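PDB 5E9T: UDP-N-acetylglucosamine--peptide N-acetylglucosaminyltransferase stabilizing protein GtfB from Streptococcus gordonii, which binds the serine-rich repeat adhesin GspB and, with the glycosyltransferase GtfA, attaches its first GlcNAc, as part of the accessory SecA2/SecY2 export system. Local coordinates for residues 1-7 with 26-32. Numbering follows the deposited sequence.
Sequences MIQLFDY and CPTIVIE
Q3 and L4 of strand 2-5 meet T28 and I29 of strand 28-30 as parallel neighbours, the two ends of a beta-alpha-beta crossover that runs through helix 10-21, the first in chain order of the parallel sheet of a Rossmann-like domain. The strand axes lie 4.7 Å apart, 15° from exactly parallel. Backbone bonds zigzag between them: Q3 N to P27 O, I29 N to Q3 O, F5 N to I29 O and I31 N to F5 O. Past the strands, E32 N adds a bond to D6 O (2.9 Å).

On the face that carries Q3, F5, T28 and V30, the Q3 side chain bends at chi2 and reaches over to C26 and T28. From CB, a chi1 of -50° sets Q3 CG beside its own backbone N, 3.4 Å from C26 SG. Q3 CD is equally far, 3.5 Å, from C26 SG and T28 OG1. Q3 OE1 is modelled implausibly close to T28 OG1, so the hydrogen bond there is doubtful in its details; its second partner is H16 ND1 of helix 10-21. Q3 NE2 remains near C26 SG (4.0 Å). T28 turns its methyl the other way, with CG2 at the edge of the F5 ring.

The L4 face packs against helix 176-186. Here CG of L4 is anti to the backbone N (chi1 -175°), and L4 CD1 reaches I29 CB at 3.6 Å and I31 CG1 at 4.2 Å.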
# COMPACT_ATOMS: atom_id res chain seq x y z
N MSE B 1 -25.04 14.88 -48.13
CA MSE B 1 -24.20 13.71 -48.10
C MSE B 1 -23.32 13.68 -46.85
O MSE B 1 -22.83 14.72 -46.42
CB MSE B 1 -23.36 13.68 -49.35
CG MSE B 1 -23.02 12.30 -49.81
SE MSE B 1 -21.50 12.52 -50.99
CE MSE B 1 -21.12 10.73 -51.40
N ILE B 2 -23.14 12.49 -46.26
CA ILE B 2 -22.27 12.31 -45.10
C ILE B 2 -21.57 10.97 -45.21
O ILE B 2 -22.12 10.01 -45.76
CB ILE B 2 -23.03 12.38 -43.75
CG1 ILE B 2 -24.08 11.28 -43.65
CG2 ILE B 2 -23.64 13.76 -43.51
CD1 ILE B 2 -24.40 10.87 -42.22
N GLN B 3 -20.35 10.91 -44.68
CA GLN B 3 -19.69 9.65 -44.39
C GLN B 3 -19.68 9.44 -42.89
O GLN B 3 -19.23 10.32 -42.14
CB GLN B 3 -18.26 9.60 -44.92
CG GLN B 3 -18.09 10.01 -46.35
CD GLN B 3 -16.76 10.67 -46.56
OE1 GLN B 3 -16.31 11.46 -45.74
NE2 GLN B 3 -16.10 10.35 -47.67
N LEU B 4 -20.17 8.30 -42.46
CA LEU B 4 -20.30 8.00 -41.04
C LEU B 4 -19.49 6.74 -40.75
O LEU B 4 -19.90 5.64 -41.13
CB LEU B 4 -21.76 7.81 -40.69
CG LEU B 4 -22.13 7.60 -39.25
CD1 LEU B 4 -22.18 8.91 -38.51
CD2 LEU B 4 -23.46 7.02 -39.34
N PHE B 5 -18.38 6.89 -40.05
CA PHE B 5 -17.49 5.78 -39.78
C PHE B 5 -17.52 5.43 -38.30
O PHE B 5 -17.43 6.33 -37.45
CB PHE B 5 -16.06 6.08 -40.24
CG PHE B 5 -15.96 6.49 -41.69
CD1 PHE B 5 -16.22 5.59 -42.70
CD2 PHE B 5 -15.59 7.78 -42.03
CE1 PHE B 5 -16.13 5.96 -44.03
CE2 PHE B 5 -15.49 8.16 -43.35
CZ PHE B 5 -15.76 7.25 -44.35
N ASP B 6 -17.67 4.14 -38.00
CA ASP B 6 -17.62 3.69 -36.62
C ASP B 6 -16.31 4.12 -35.96
O ASP B 6 -16.31 4.88 -34.99
CB ASP B 6 -17.79 2.17 -36.55
CG ASP B 6 -19.24 1.75 -36.69
OD1 ASP B 6 -20.01 1.98 -35.74
OD2 ASP B 6 -19.60 1.19 -37.75
N TYR B 7 -15.19 3.65 -36.50
CA TYR B 7 -13.88 3.93 -35.95
C TYR B 7 -13.07 4.76 -36.93
O TYR B 7 -13.34 4.80 -38.13
CB TYR B 7 -13.12 2.64 -35.63
CG TYR B 7 -13.86 1.77 -34.67
CD1 TYR B 7 -14.34 2.28 -33.47
CD2 TYR B 7 -14.10 0.43 -34.96
CE1 TYR B 7 -15.02 1.48 -32.59
CE2 TYR B 7 -14.79 -0.37 -34.08
CZ TYR B 7 -15.24 0.16 -32.89
OH TYR B 7 -15.93 -0.63 -32.00
N CYS B 26 -17.87 15.69 -48.50
CA CYS B 26 -19.06 15.87 -47.69
C CYS B 26 -18.52 16.07 -46.27
O CYS B 26 -17.30 16.09 -46.08
CB CYS B 26 -19.96 14.62 -47.75
SG CYS B 26 -19.08 13.06 -47.55
N PRO B 27 -19.37 16.29 -45.27
CA PRO B 27 -18.90 16.17 -43.89
C PRO B 27 -18.74 14.71 -43.49
O PRO B 27 -19.46 13.82 -43.96
CB PRO B 27 -20.00 16.85 -43.07
CG PRO B 27 -21.21 16.74 -43.91
CD PRO B 27 -20.73 16.86 -45.33
N THR B 28 -17.77 14.47 -42.62
CA THR B 28 -17.41 13.13 -42.19
C THR B 28 -17.57 13.02 -40.68
O THR B 28 -17.09 13.88 -39.93
CB THR B 28 -15.97 12.80 -42.59
OG1 THR B 28 -15.84 12.92 -44.02
CG2 THR B 28 -15.61 11.39 -42.17
N ILE B 29 -18.26 11.97 -40.23
CA ILE B 29 -18.55 11.76 -38.82
C ILE B 29 -17.93 10.43 -38.40
O ILE B 29 -18.23 9.38 -39.00
CB ILE B 29 -20.05 11.76 -38.53
CG1 ILE B 29 -20.78 12.76 -39.43
CG2 ILE B 29 -20.32 12.06 -37.07
CD1 ILE B 29 -20.58 14.19 -39.02
N VAL B 30 -17.08 10.46 -37.39
CA VAL B 30 -16.60 9.26 -36.73
C VAL B 30 -17.34 9.13 -35.41
O VAL B 30 -17.36 10.06 -34.60
CB VAL B 30 -15.08 9.30 -36.50
CG1 VAL B 30 -14.55 7.90 -36.25
CG2 VAL B 30 -14.39 9.94 -37.70
N ILE B 31 -17.98 7.97 -35.19
CA ILE B 31 -18.74 7.77 -33.97
C ILE B 31 -17.81 7.62 -32.78
O ILE B 31 -18.07 8.14 -31.69
CB ILE B 31 -19.67 6.55 -34.11
CG1 ILE B 31 -20.62 6.75 -35.28
CG2 ILE B 31 -20.42 6.30 -32.81
CD1 ILE B 31 -21.31 5.48 -35.71
N GLU B 32 -16.69 6.92 -32.97
CA GLU B 32 -15.72 6.69 -31.92
C GLU B 32 -15.27 8.01 -31.32
O GLU B 32 -15.18 9.04 -32.00
CB GLU B 32 -14.53 5.91 -32.48
CG GLU B 32 -13.29 5.84 -31.61
CD GLU B 32 -12.04 5.52 -32.42
OE1 GLU B 32 -11.88 6.11 -33.51
OE2 GLU B 32 -11.22 4.69 -31.97